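Local coordinates for protein putative oxidoreductase molybdopterin-binding subunit (Sulfolobus tokodaii, PDB 4ZOH) that probably serves as the molybdenum-bearing subunit of a xanthine dehydrogenase/aldehyde oxidase-family oxidoreductase, holding its pterin cytosine dinucleotide cofactor, at residues G445-F450 with I465-G470; A423-K428 with I433-G438; T437-H442 with S484-I489; F450-A455 with V597-L602. All blocks are in the same frame, centred on the assembly; numbering follows the deposited sequence.

Contact 1 (G445-F450 with I465-G470); sequences GDATAF and IEVRWG. With MCN (pterin cytosine dinucleotide), chain D.
Ala447 packs against Val467 and Trp469 of 465-470, and Phe450, one turn further along the same buried helix, against Val467. The run up to them starts at Gly445, the N-cap residue, whose positive phi favours glycine and whose O lies 3.7 Å from O3' of the pterin cytosine dinucleotide. Asp446 follows in the first turn of the helix and turns its carboxylate to the cofactor, OD2 coming within 2.8 Å of the phosphate oxygen O2B; its side chain also packs on Thr486 and Val487. An alanine here would strip the carboxylate away, and would probably leave O2B without its close neighbour and open a gap beside Thr486 and Val487.

At Ala447 the two segments come together: the methyl group touches both the CG1 branch of Val467, 3.6 Å from Ala447 CB, and the six-membered ring of Trp469, where CZ3 is 3.5 Å from Ala447 CB. Val467 turns CG1 anti to its backbone N (chi1 -177°), which sends that branch to the methyl while CG2 rests 3.5 Å from Ala447 O. This is helix-on-strand packing within a beta-alpha-beta unit: strand 433-437 leads through helix 446-458 into strand 465-468, which lies parallel to the first. The indole of Trp469 is steadied by a weak hydrogen bond from NE1 to Pro441 O.

Further along, Ala449 turns to the ribose, with its CB 3.1 Å from O2' of the cofactor. Phe450 closes the segment: Val467 CG1 sits at the edge of its ring and 4.2 Å from Phe450 CB, while Asp446 O lies over one ring face, offset toward the rim.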
# COMPACT_ATOMS: atom_id res chain seq x y z
N GLY A 445 -19.16 5.03 -14.92
CA GLY A 445 -18.90 4.03 -15.95
C GLY A 445 -18.30 4.49 -17.26
O GLY A 445 -18.44 3.79 -18.28
N ASP A 446 -17.62 5.64 -17.27
CA ASP A 446 -17.01 6.17 -18.50
C ASP A 446 -15.93 5.29 -19.03
O ASP A 446 -15.65 5.34 -20.24
CB ASP A 446 -16.42 7.59 -18.32
CG ASP A 446 -17.45 8.53 -17.86
OD1 ASP A 446 -18.19 9.05 -18.70
OD2 ASP A 446 -17.64 8.67 -16.66
N ALA A 447 -15.29 4.52 -18.15
CA ALA A 447 -14.17 3.70 -18.61
C ALA A 447 -14.70 2.64 -19.64
O ALA A 447 -14.04 2.34 -20.63
CB ALA A 447 -13.44 3.04 -17.44
N THR A 448 -15.88 2.07 -19.37
CA THR A 448 -16.51 1.12 -20.34
C THR A 448 -16.77 1.88 -21.65
O THR A 448 -16.42 1.38 -22.70
CB THR A 448 -17.84 0.58 -19.79
OG1 THR A 448 -17.54 -0.30 -18.71
CG2 THR A 448 -18.58 -0.19 -20.86
N ALA A 449 -17.32 3.08 -21.57
CA ALA A 449 -17.54 3.87 -22.78
C ALA A 449 -16.24 4.17 -23.49
O ALA A 449 -16.15 4.10 -24.77
CB ALA A 449 -18.37 5.12 -22.45
N PHE A 450 -15.16 4.33 -22.71
CA PHE A 450 -13.88 4.64 -23.34
C PHE A 450 -13.35 3.43 -24.08
O PHE A 450 -12.73 3.53 -25.16
CB PHE A 450 -12.86 5.23 -22.33
CG PHE A 450 -13.26 6.58 -21.80
CD1 PHE A 450 -14.09 7.45 -22.55
CD2 PHE A 450 -12.79 7.03 -20.59
CE1 PHE A 450 -14.47 8.72 -22.06
CE2 PHE A 450 -13.13 8.31 -20.11
CZ PHE A 450 -13.97 9.14 -20.84
N ILE A 465 -8.59 -3.59 -24.37
CA ILE A 465 -8.40 -2.20 -24.02
C ILE A 465 -8.63 -2.08 -22.51
O ILE A 465 -9.77 -1.96 -22.05
CB ILE A 465 -9.39 -1.22 -24.73
CG1 ILE A 465 -9.54 -1.44 -26.30
CG2 ILE A 465 -9.11 0.24 -24.32
CD1 ILE A 465 -8.23 -1.35 -27.08
N GLU A 466 -7.56 -2.16 -21.74
CA GLU A 466 -7.59 -1.82 -20.34
C GLU A 466 -7.71 -0.28 -20.21
O GLU A 466 -7.01 0.45 -20.88
CB GLU A 466 -6.29 -2.27 -19.65
CG GLU A 466 -6.44 -2.08 -18.10
CD GLU A 466 -5.17 -2.28 -17.25
OE1 GLU A 466 -4.04 -2.56 -17.76
OE2 GLU A 466 -5.33 -2.18 -16.00
N VAL A 467 -8.60 0.19 -19.34
CA VAL A 467 -8.77 1.60 -19.16
C VAL A 467 -8.42 1.98 -17.71
O VAL A 467 -8.98 1.38 -16.75
CB VAL A 467 -10.22 2.03 -19.45
CG1 VAL A 467 -10.39 3.56 -19.31
CG2 VAL A 467 -10.61 1.58 -20.87
N ARG A 468 -7.50 2.96 -17.57
CA ARG A 468 -6.98 3.42 -16.25
C ARG A 468 -7.17 4.92 -16.11
O ARG A 468 -7.32 5.62 -17.10
CB ARG A 468 -5.49 3.05 -16.17
CG ARG A 468 -5.26 1.54 -16.12
CD ARG A 468 -5.52 1.03 -14.71
NE ARG A 468 -4.42 1.49 -13.84
CZ ARG A 468 -4.53 2.34 -12.81
NH1 ARG A 468 -5.70 2.85 -12.50
NH2 ARG A 468 -3.41 2.72 -12.13
N TRP A 469 -7.19 5.42 -14.88
CA TRP A 469 -7.31 6.86 -14.60
C TRP A 469 -6.90 7.11 -13.14
O TRP A 469 -6.78 6.13 -12.39
CB TRP A 469 -8.79 7.32 -14.76
CG TRP A 469 -9.83 6.76 -13.79
CD1 TRP A 469 -10.26 7.35 -12.65
CD2 TRP A 469 -10.60 5.54 -13.90
NE1 TRP A 469 -11.21 6.60 -12.03
CE2 TRP A 469 -11.43 5.47 -12.77
CE3 TRP A 469 -10.61 4.48 -14.82
CZ2 TRP A 469 -12.33 4.41 -12.54
CZ3 TRP A 469 -11.51 3.38 -14.59
CH2 TRP A 469 -12.37 3.37 -13.44
N GLY A 470 -6.74 8.39 -12.74
CA GLY A 470 -6.72 8.73 -11.33
C GLY A 470 -5.36 8.65 -10.64
O GLY A 470 -5.31 8.67 -9.43
N1 MCN D . -23.42 8.44 -21.64
C2 MCN D . -23.59 7.90 -22.90
N3 MCN D . -23.98 8.66 -23.96
C4 MCN D . -24.23 10.01 -23.74
C5 MCN D . -24.08 10.57 -22.48
C6 MCN D . -23.64 9.79 -21.41
O2 MCN D . -23.38 6.70 -23.14
N4 MCN D . -24.61 10.73 -24.77
C1' MCN D . -22.97 7.55 -20.57
C2D MCN D . -21.45 7.60 -20.47
O2' MCN D . -20.82 6.60 -21.22
C3' MCN D . -21.20 7.28 -19.02
C4D MCN D . -22.23 8.14 -18.42
O4D MCN D . -23.41 8.00 -19.31
O3' MCN D . -21.44 5.95 -18.70
C5' MCN D . -21.40 9.41 -18.55
O5' MCN D . -22.12 10.48 -18.37
PA MCN D . -21.60 11.98 -18.73
O1A MCN D . -20.44 12.14 -19.58
O2A MCN D . -22.93 12.55 -19.11
O3A MCN D . -21.36 12.45 -17.13
PB MCN D . -19.97 12.15 -16.37
O1B MCN D . -19.03 13.32 -16.66
O2B MCN D . -19.39 10.82 -16.58
O3B MCN D . -20.49 12.19 -14.93
C10 MCN D . -20.56 13.40 -14.12
C9' MCN D . -21.92 13.53 -13.48
C8' MCN D . -21.97 14.55 -12.47
S8' MCN D . -21.47 16.19 -12.86
C7' MCN D . -22.51 14.34 -11.24
S7' MCN D . -22.72 15.62 -10.03
C6' MCN D . -23.10 13.06 -10.87
C7 MCN D . -23.41 12.21 -12.15
O9' MCN D . -22.25 12.25 -12.96
N5' MCN D . -22.30 12.33 -9.88
C4A MCN D . -22.29 10.92 -9.79
N8' MCN D . -23.69 10.80 -11.76
C4B MCN D . -23.03 10.17 -10.75
N1' MCN D . -23.10 8.84 -10.70
C2' MCN D . -22.42 8.19 -9.76
N2' MCN D . -22.50 6.87 -9.75
N3' MCN D . -21.65 8.86 -8.76
C4' MCN D . -21.59 10.27 -8.75
O4' MCN D . -20.92 10.87 -7.86

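Contact 2 (A423-K428 with I433-G438); sequences ARISVK and ITLVTG
Ile425 and Ile433 cross obliquely on one face of an antiparallel strand pair in a four-stranded sheet, Ile425 CG1 lying 3.8 Å from Ile433 CG2. Ile433 is a two-sided partner. Its CG2 is anti to the backbone N and meets Ile425, while CG1, on the other branch (chi1 -63°), runs side by side with Val427, 3.9 Å from Val427 CG2. Leu435 comes in from the paired strand with CD1 4.1 Å from Ile425 CB, and the same methyl lies near Arg424 O. Ala423 lies on this face too, which is packed against helices 446-458 and 486-512.

On the reverse face stand Arg424, Ser426, Thr434 and Val436. The Arg424 guanidinium reaches past Val436 CG2 to a salt bridge with Asp553, which also accepts from Ser426 OG, and to Glu473 O of the second subunit. Thr434 OG1 bonds to Lys432 and shares a water with Ser426 O.

Between the faces the hairpin of strands 420-427 and 433-437 is held by two hydrogen-bonded pairs, Arg424 with Val436 and Ser426 with Thr434. Val436 N to Arg424 O is the shortest bond, at 2.7 Å and 172°; Arg424 N returns to Val436 O at 2.9 Å.

The chemistry thus divides the hairpin: mostly aliphatic residues face the helices, while on the reverse, with Val436 among them, Arg424 and Ser426 meet Asp553 and Arg424 also the second subunit.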
# COMPACT_ATOMS: atom_id res chain seq x y z
N ALA A 423 -5.94 12.11 -23.05
CA ALA A 423 -6.00 10.65 -23.11
C ALA A 423 -4.62 10.21 -23.53
O ALA A 423 -4.04 10.84 -24.47
CB ALA A 423 -7.07 10.17 -24.13
N ARG A 424 -4.12 9.14 -22.90
CA ARG A 424 -2.87 8.53 -23.32
C ARG A 424 -3.19 7.09 -23.75
O ARG A 424 -3.93 6.44 -23.05
CB ARG A 424 -1.85 8.56 -22.13
CG ARG A 424 -0.73 7.54 -22.18
CD ARG A 424 0.24 7.63 -21.01
NE ARG A 424 1.27 6.58 -21.15
CZ ARG A 424 1.63 5.68 -20.24
NH1 ARG A 424 1.11 5.67 -19.02
NH2 ARG A 424 2.56 4.81 -20.55
N ILE A 425 -2.63 6.60 -24.88
CA ILE A 425 -2.76 5.18 -25.19
C ILE A 425 -1.37 4.62 -25.45
O ILE A 425 -0.58 5.22 -26.14
CB ILE A 425 -3.80 4.90 -26.35
CG1 ILE A 425 -4.18 3.44 -26.44
CG2 ILE A 425 -3.24 5.34 -27.71
CD1 ILE A 425 -5.44 3.19 -27.30
N SER A 426 -1.09 3.43 -24.95
CA SER A 426 0.27 2.93 -25.05
C SER A 426 0.32 1.46 -25.38
O SER A 426 -0.45 0.67 -24.83
CB SER A 426 0.90 3.18 -23.67
OG SER A 426 2.18 2.65 -23.62
N VAL A 427 1.29 1.02 -26.17
CA VAL A 427 1.35 -0.41 -26.52
C VAL A 427 2.68 -0.99 -26.15
O VAL A 427 3.73 -0.46 -26.55
CB VAL A 427 1.09 -0.64 -28.04
CG1 VAL A 427 1.10 -2.14 -28.39
CG2 VAL A 427 -0.22 0.06 -28.46
N LYS A 428 2.66 -2.10 -25.40
CA LYS A 428 3.93 -2.67 -24.89
C LYS A 428 4.49 -3.62 -26.01
O LYS A 428 3.78 -3.97 -26.96
CB LYS A 428 3.70 -3.44 -23.60
CG LYS A 428 3.09 -2.62 -22.45
CD LYS A 428 3.26 -3.25 -21.07
CE LYS A 428 3.00 -2.19 -19.94
NZ LYS A 428 4.06 -1.13 -19.99
N ILE A 433 -2.32 -3.32 -24.73
CA ILE A 433 -2.74 -1.94 -24.89
C ILE A 433 -3.35 -1.43 -23.59
O ILE A 433 -4.27 -2.08 -23.04
CB ILE A 433 -3.82 -1.79 -26.00
CG1 ILE A 433 -3.26 -2.20 -27.39
CG2 ILE A 433 -4.40 -0.36 -26.06
CD1 ILE A 433 -4.40 -2.53 -28.39
N THR A 434 -2.93 -0.22 -23.20
CA THR A 434 -3.53 0.49 -22.07
C THR A 434 -3.92 1.88 -22.51
O THR A 434 -3.14 2.59 -23.13
CB THR A 434 -2.55 0.56 -20.86
OG1 THR A 434 -1.96 -0.73 -20.70
CG2 THR A 434 -3.27 0.96 -19.51
N LEU A 435 -5.16 2.22 -22.19
CA LEU A 435 -5.72 3.51 -22.40
C LEU A 435 -5.83 4.22 -21.04
O LEU A 435 -6.36 3.66 -20.10
CB LEU A 435 -7.12 3.38 -23.05
CG LEU A 435 -7.91 4.66 -23.16
CD1 LEU A 435 -7.33 5.52 -24.28
CD2 LEU A 435 -9.36 4.29 -23.48
N VAL A 436 -5.35 5.47 -20.95
CA VAL A 436 -5.48 6.25 -19.70
C VAL A 436 -6.30 7.50 -20.01
O VAL A 436 -6.12 8.14 -21.08
CB VAL A 436 -4.10 6.60 -19.06
CG1 VAL A 436 -4.30 7.21 -17.67
CG2 VAL A 436 -3.16 5.40 -19.01
N THR A 437 -7.28 7.80 -19.15
CA THR A 437 -8.05 9.05 -19.31
C THR A 437 -7.62 10.08 -18.26
O THR A 437 -7.29 9.66 -17.16
CB THR A 437 -9.55 8.79 -19.22
OG1 THR A 437 -10.22 10.03 -19.30
CG2 THR A 437 -10.02 8.06 -17.88
N GLY A 438 -7.63 11.39 -18.58
CA GLY A 438 -7.35 12.44 -17.60
C GLY A 438 -8.60 12.80 -16.80
O GLY A 438 -8.52 13.54 -15.77
O HOH W 1 0.08 -1.07 -22.31

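Contact 3 (T437-H442 with S484-I489); sequences TGTGPH and SRTVTI. With MCN (pterin cytosine dinucleotide), chain D.
The Arg485 guanidinium meets Thr439 obliquely, NH1 being 4.3 Å from Thr439 CG2, while Ile489 CB lies over one of its faces, toward the rim. The arrangement is a diphosphate site at the start of helix 486-512, backed by the loop that follows strand 433-437. The arginine's charge is matched by Glu421, with further bonds to Trp420 O, Phe417 O and Gly480 O. His442 is the other flat group, and two acceptors lie at its edge in the ring plane: Gly440 O, which takes a bond from ND1 (2.8 Å, 163°), and the pterin oxygen O4', 3.2 Å from His442 CD2.

Thr486 works on two sides. Its CG2, anti to the backbone N, meets Thr439 and comes 3.4 Å from Thr439 OG1; its hydroxyl is sent the other way, to the cofactor. The amides at the helix start point to the phosphates: Thr486 N bonds O1B, Arg485 N adds a weak bond to it, and Val487 N reaches O1A at 2.9 Å. A helix start placed so would probably ease the phosphates' negative charge. Of the three donors to O1B here, the hydroxyl comes nearest, Thr486 OG1 donating to it over 2.7 Å.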
# COMPACT_ATOMS: atom_id res chain seq x y z
N THR A 437 -7.28 7.80 -19.15
CA THR A 437 -8.05 9.05 -19.31
C THR A 437 -7.62 10.08 -18.26
O THR A 437 -7.29 9.66 -17.16
CB THR A 437 -9.55 8.79 -19.22
OG1 THR A 437 -10.22 10.03 -19.30
CG2 THR A 437 -10.02 8.06 -17.88
N GLY A 438 -7.63 11.39 -18.58
CA GLY A 438 -7.35 12.44 -17.60
C GLY A 438 -8.60 12.80 -16.80
O GLY A 438 -8.52 13.54 -15.77
N THR A 439 -9.75 12.25 -17.20
CA THR A 439 -10.97 12.41 -16.34
C THR A 439 -10.83 11.55 -15.04
O THR A 439 -9.80 10.89 -14.81
CB THR A 439 -12.24 12.05 -17.10
OG1 THR A 439 -12.21 10.67 -17.49
CG2 THR A 439 -12.33 12.97 -18.36
N GLY A 440 -11.81 11.62 -14.16
CA GLY A 440 -11.72 10.92 -12.91
C GLY A 440 -13.07 10.26 -12.55
O GLY A 440 -13.73 10.69 -11.60
N PRO A 441 -13.52 9.22 -13.32
CA PRO A 441 -14.84 8.60 -12.99
C PRO A 441 -14.88 8.09 -11.57
O PRO A 441 -13.87 7.65 -11.05
CB PRO A 441 -14.91 7.40 -13.96
CG PRO A 441 -13.90 7.70 -15.04
CD PRO A 441 -12.86 8.63 -14.50
N HIS A 442 -16.05 8.18 -10.99
CA HIS A 442 -16.34 7.80 -9.61
C HIS A 442 -17.77 7.23 -9.52
O HIS A 442 -18.57 7.56 -8.59
CB HIS A 442 -16.15 8.97 -8.61
CG HIS A 442 -16.68 10.28 -9.09
ND1 HIS A 442 -15.99 11.09 -9.98
CD2 HIS A 442 -17.85 10.93 -8.81
CE1 HIS A 442 -16.67 12.20 -10.18
NE2 HIS A 442 -17.81 12.13 -9.51
N SER A 484 -20.98 16.90 -16.50
CA SER A 484 -21.43 15.91 -17.47
C SER A 484 -20.61 16.03 -18.73
O SER A 484 -21.12 16.11 -19.86
CB SER A 484 -22.92 16.09 -17.70
OG SER A 484 -23.63 16.04 -16.44
N ARG A 485 -19.30 16.00 -18.52
CA ARG A 485 -18.32 16.27 -19.56
C ARG A 485 -17.54 15.04 -19.92
O ARG A 485 -16.86 15.01 -20.93
CB ARG A 485 -17.33 17.39 -19.07
CG ARG A 485 -16.29 16.91 -18.02
CD ARG A 485 -15.53 18.09 -17.34
NE ARG A 485 -14.67 18.80 -18.29
CZ ARG A 485 -13.51 18.32 -18.76
NH1 ARG A 485 -13.05 17.16 -18.30
NH2 ARG A 485 -12.79 19.00 -19.68
N THR A 486 -17.62 13.99 -19.11
CA THR A 486 -16.60 12.94 -19.24
C THR A 486 -16.69 12.13 -20.52
O THR A 486 -15.67 11.98 -21.25
CB THR A 486 -16.59 12.02 -18.04
OG1 THR A 486 -16.41 12.81 -16.87
CG2 THR A 486 -15.52 11.02 -18.16
N VAL A 487 -17.88 11.61 -20.85
CA VAL A 487 -17.91 10.78 -22.07
C VAL A 487 -17.68 11.69 -23.33
O VAL A 487 -17.05 11.28 -24.31
CB VAL A 487 -19.18 9.88 -22.20
CG1 VAL A 487 -20.37 10.71 -22.68
CG2 VAL A 487 -18.87 8.70 -23.15
N THR A 488 -18.14 12.93 -23.25
CA THR A 488 -18.05 13.81 -24.42
C THR A 488 -16.64 14.37 -24.63
O THR A 488 -16.05 14.17 -25.70
CB THR A 488 -19.07 14.94 -24.26
OG1 THR A 488 -20.33 14.34 -24.12
CG2 THR A 488 -19.15 15.86 -25.52
N ILE A 489 -16.15 15.13 -23.64
CA ILE A 489 -14.81 15.74 -23.75
C ILE A 489 -13.69 14.71 -23.55
O ILE A 489 -12.67 14.62 -24.33
CB ILE A 489 -14.66 16.90 -22.74
CG1 ILE A 489 -15.82 17.91 -22.87
CG2 ILE A 489 -13.33 17.61 -22.99
CD1 ILE A 489 -16.17 18.38 -24.30
N1 MCN D . -23.42 8.44 -21.64
C2 MCN D . -23.59 7.90 -22.90
N3 MCN D . -23.98 8.66 -23.96
C4 MCN D . -24.23 10.01 -23.74
C5 MCN D . -24.08 10.57 -22.48
C6 MCN D . -23.64 9.79 -21.41
O2 MCN D . -23.38 6.70 -23.14
N4 MCN D . -24.61 10.73 -24.77
C1' MCN D . -22.97 7.55 -20.57
C2D MCN D . -21.45 7.60 -20.47
O2' MCN D . -20.82 6.60 -21.22
C3' MCN D . -21.20 7.28 -19.02
C4D MCN D . -22.23 8.14 -18.42
O4D MCN D . -23.41 8.00 -19.31
O3' MCN D . -21.44 5.95 -18.70
C5' MCN D . -21.40 9.41 -18.55
O5' MCN D . -22.12 10.48 -18.37
PA MCN D . -21.60 11.98 -18.73
O1A MCN D . -20.44 12.14 -19.58
O2A MCN D . -22.93 12.55 -19.11
O3A MCN D . -21.36 12.45 -17.13
PB MCN D . -19.97 12.15 -16.37
O1B MCN D . -19.03 13.32 -16.66
O2B MCN D . -19.39 10.82 -16.58
O3B MCN D . -20.49 12.19 -14.93
C10 MCN D . -20.56 13.40 -14.12
C9' MCN D . -21.92 13.53 -13.48
C8' MCN D . -21.97 14.55 -12.47
S8' MCN D . -21.47 16.19 -12.86
C7' MCN D . -22.51 14.34 -11.24
S7' MCN D . -22.72 15.62 -10.03
C6' MCN D . -23.10 13.06 -10.87
C7 MCN D . -23.41 12.21 -12.15
O9' MCN D . -22.25 12.25 -12.96
N5' MCN D . -22.30 12.33 -9.88
C4A MCN D . -22.29 10.92 -9.79
N8' MCN D . -23.69 10.80 -11.76
C4B MCN D . -23.03 10.17 -10.75
N1' MCN D . -23.10 8.84 -10.70
C2' MCN D . -22.42 8.19 -9.76
N2' MCN D . -22.50 6.87 -9.75
N3' MCN D . -21.65 8.86 -8.76
C4' MCN D . -21.59 10.27 -8.75
O4' MCN D . -20.92 10.87 -7.86

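Contact 4 (F450-A455 with V597-L602); sequences FAQIAA and VINPLL. With MCN (pterin cytosine dinucleotide), chain D.
Gln452 reaches from its helix to the loop at Ile598 and Asn599 and uses both ends of its amide there. The acceptor OE1 takes a bond from Asn599 ND2 at 2.9 Å and a fairly straight 161°. The two amide planes stand 84° apart; ND2 comes from above the Gln452 carbonyl plane, off its lone pairs, while OE1 stays near the plane of the Asn599 amide. The donor NE2 makes a weak bond to Ile598 O, at 3.0 Å, and has a second partner in Tyr2 O. Beyond CG the glutamine chain is extended (chi2 171°), which carries the amide out to the loop.

Asn599 is the N-cap of helix 600-619: its OD1 accepts from Leu602 N at 3.3 Å, and its ND2, besides Gln452, also serves Ile7 O. An alanine in its place would lack the amide, which would probably leave Leu602 N without its cap and Gln452 OE1 without its donor.

The backbone of the same loop reads the cytosine of the cofactor. Ile598 N donates to N3 of the base at 3.1 Å, and Asn599 N to its O2 at 2.8 Å, so two acceptors of the base are met by consecutive amides. Apart from these polar bonds, Ile453 CG1 and Ile598 CG2 make a looser apolar contact at 4.3 Å, while Leu602 brings its CB to 3.3 Å from the ribose oxygen O3'.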
# COMPACT_ATOMS: atom_id res chain seq x y z
N PHE A 450 -15.16 4.33 -22.71
CA PHE A 450 -13.88 4.64 -23.34
C PHE A 450 -13.35 3.43 -24.08
O PHE A 450 -12.73 3.53 -25.16
CB PHE A 450 -12.86 5.23 -22.33
CG PHE A 450 -13.26 6.58 -21.80
CD1 PHE A 450 -14.09 7.45 -22.55
CD2 PHE A 450 -12.79 7.03 -20.59
CE1 PHE A 450 -14.47 8.72 -22.06
CE2 PHE A 450 -13.13 8.31 -20.11
CZ PHE A 450 -13.97 9.14 -20.84
N ALA A 451 -13.55 2.28 -23.46
CA ALA A 451 -13.08 1.03 -24.03
C ALA A 451 -13.89 0.75 -25.36
O ALA A 451 -13.29 0.40 -26.35
CB ALA A 451 -13.26 -0.10 -23.02
N GLN A 452 -15.20 0.96 -25.36
CA GLN A 452 -16.06 0.89 -26.59
C GLN A 452 -15.56 1.81 -27.74
O GLN A 452 -15.39 1.36 -28.91
CB GLN A 452 -17.52 1.30 -26.27
CG GLN A 452 -18.20 0.46 -25.22
CD GLN A 452 -19.54 1.06 -24.79
OE1 GLN A 452 -19.68 1.51 -23.66
NE2 GLN A 452 -20.57 1.03 -25.70
N ILE A 453 -15.28 3.07 -27.40
CA ILE A 453 -14.68 4.04 -28.35
C ILE A 453 -13.33 3.56 -28.91
O ILE A 453 -13.16 3.49 -30.14
CB ILE A 453 -14.59 5.47 -27.77
CG1 ILE A 453 -15.99 6.03 -27.58
CG2 ILE A 453 -13.78 6.41 -28.67
CD1 ILE A 453 -16.02 7.25 -26.61
N ALA A 454 -12.38 3.21 -28.04
CA ALA A 454 -11.05 2.88 -28.51
C ALA A 454 -11.08 1.56 -29.30
O ALA A 454 -10.35 1.42 -30.26
CB ALA A 454 -10.03 2.78 -27.36
N ALA A 455 -11.88 0.59 -28.88
CA ALA A 455 -11.97 -0.67 -29.59
C ALA A 455 -12.58 -0.47 -31.03
O ALA A 455 -12.08 -1.08 -31.97
CB ALA A 455 -12.74 -1.71 -28.78
N VAL A 597 -25.78 8.39 -28.22
CA VAL A 597 -25.70 7.65 -26.99
C VAL A 597 -24.60 6.61 -27.15
O VAL A 597 -24.68 5.70 -27.99
CB VAL A 597 -27.05 7.05 -26.55
CG1 VAL A 597 -26.92 6.30 -25.23
CG2 VAL A 597 -28.09 8.15 -26.38
N ILE A 598 -23.52 6.75 -26.37
CA ILE A 598 -22.37 5.81 -26.44
C ILE A 598 -22.74 4.43 -25.87
O ILE A 598 -22.33 3.33 -26.38
CB ILE A 598 -21.12 6.41 -25.74
CG1 ILE A 598 -20.85 7.86 -26.22
CG2 ILE A 598 -19.93 5.52 -25.92
CD1 ILE A 598 -20.47 8.00 -27.70
N ASN A 599 -23.55 4.46 -24.84
CA ASN A 599 -23.89 3.25 -24.11
C ASN A 599 -25.25 3.45 -23.44
O ASN A 599 -25.34 4.09 -22.35
CB ASN A 599 -22.79 2.80 -23.12
CG ASN A 599 -23.08 1.42 -22.47
OD1 ASN A 599 -24.22 1.10 -22.13
ND2 ASN A 599 -22.05 0.64 -22.26
N PRO A 600 -26.32 2.91 -24.08
CA PRO A 600 -27.71 3.10 -23.56
C PRO A 600 -27.92 2.51 -22.20
O PRO A 600 -28.73 3.04 -21.45
CB PRO A 600 -28.62 2.39 -24.61
CG PRO A 600 -27.77 2.30 -25.84
CD PRO A 600 -26.30 2.42 -25.47
N LEU A 601 -27.23 1.42 -21.86
CA LEU A 601 -27.41 0.85 -20.52
C LEU A 601 -26.95 1.85 -19.39
O LEU A 601 -27.63 2.07 -18.41
CB LEU A 601 -26.63 -0.48 -20.41
CG LEU A 601 -26.70 -1.24 -19.10
CD1 LEU A 601 -28.12 -1.80 -18.83
CD2 LEU A 601 -25.66 -2.36 -19.14
N LEU A 602 -25.78 2.43 -19.59
CA LEU A 602 -25.07 3.36 -18.64
C LEU A 602 -25.74 4.71 -18.69
O LEU A 602 -25.99 5.30 -17.64
CB LEU A 602 -23.59 3.46 -19.10
CG LEU A 602 -22.76 2.44 -18.30
CD1 LEU A 602 -23.34 1.03 -18.36
CD2 LEU A 602 -21.37 2.52 -18.89
N1 MCN D . -23.42 8.44 -21.64
C2 MCN D . -23.59 7.90 -22.90
N3 MCN D . -23.98 8.66 -23.96
C4 MCN D . -24.23 10.01 -23.74
C5 MCN D . -24.08 10.57 -22.48
C6 MCN D . -23.64 9.79 -21.41
O2 MCN D . -23.38 6.70 -23.14
N4 MCN D . -24.61 10.73 -24.77
C1' MCN D . -22.97 7.55 -20.57
C2D MCN D . -21.45 7.60 -20.47
O2' MCN D . -20.82 6.60 -21.22
C3' MCN D . -21.20 7.28 -19.02
C4D MCN D . -22.23 8.14 -18.42
O4D MCN D . -23.41 8.00 -19.31
O3' MCN D . -21.44 5.95 -18.70
C5' MCN D . -21.40 9.41 -18.55
O5' MCN D . -22.12 10.48 -18.37
PA MCN D . -21.60 11.98 -18.73
O1A MCN D . -20.44 12.14 -19.58
O2A MCN D . -22.93 12.55 -19.11
O3A MCN D . -21.36 12.45 -17.13
PB MCN D . -19.97 12.15 -16.37
O1B MCN D . -19.03 13.32 -16.66
O2B MCN D . -19.39 10.82 -16.58
O3B MCN D . -20.49 12.19 -14.93
C10 MCN D . -20.56 13.40 -14.12
C9' MCN D . -21.92 13.53 -13.48
C8' MCN D . -21.97 14.55 -12.47
S8' MCN D . -21.47 16.19 -12.86
C7' MCN D . -22.51 14.34 -11.24
S7' MCN D . -22.72 15.62 -10.03
C6' MCN D . -23.10 13.06 -10.87
C7 MCN D . -23.41 12.21 -12.15
O9' MCN D . -22.25 12.25 -12.96
N5' MCN D . -22.30 12.33 -9.88
C4A MCN D . -22.29 10.92 -9.79
N8' MCN D . -23.69 10.80 -11.76
C4B MCN D . -23.03 10.17 -10.75
N1' MCN D . -23.10 8.84 -10.70
C2' MCN D . -22.42 8.19 -9.76
N2' MCN D . -22.50 6.87 -9.75
N3' MCN D . -21.65 8.86 -8.76
C4' MCN D . -21.59 10.27 -8.75
O4' MCN D . -20.92 10.87 -7.86

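All four contacts are buried, yet their chemistry follows their place in the fold. Contacts 1 and 4 draw on different parts of helix 446-458 and share Phe450; the first is apolar packing onto strand 465-468, the second is carried mainly by amide hydrogen bonds. Contact 2 is the main-chain ladder of the same sheet, joined to contact 1 by a probable hydrogen bond from Arg468 N to Leu435 O, and both reach the second subunit. Thr437 and Gly438 lead from contact 2 into contact 3. Three contacts touch the cofactor: contact 1 at the diphosphate and ribose, contact 3 chiefly at the diphosphate and pterin, contact 4 at the cytosine and ribose, whereas contact 2 stands back from it.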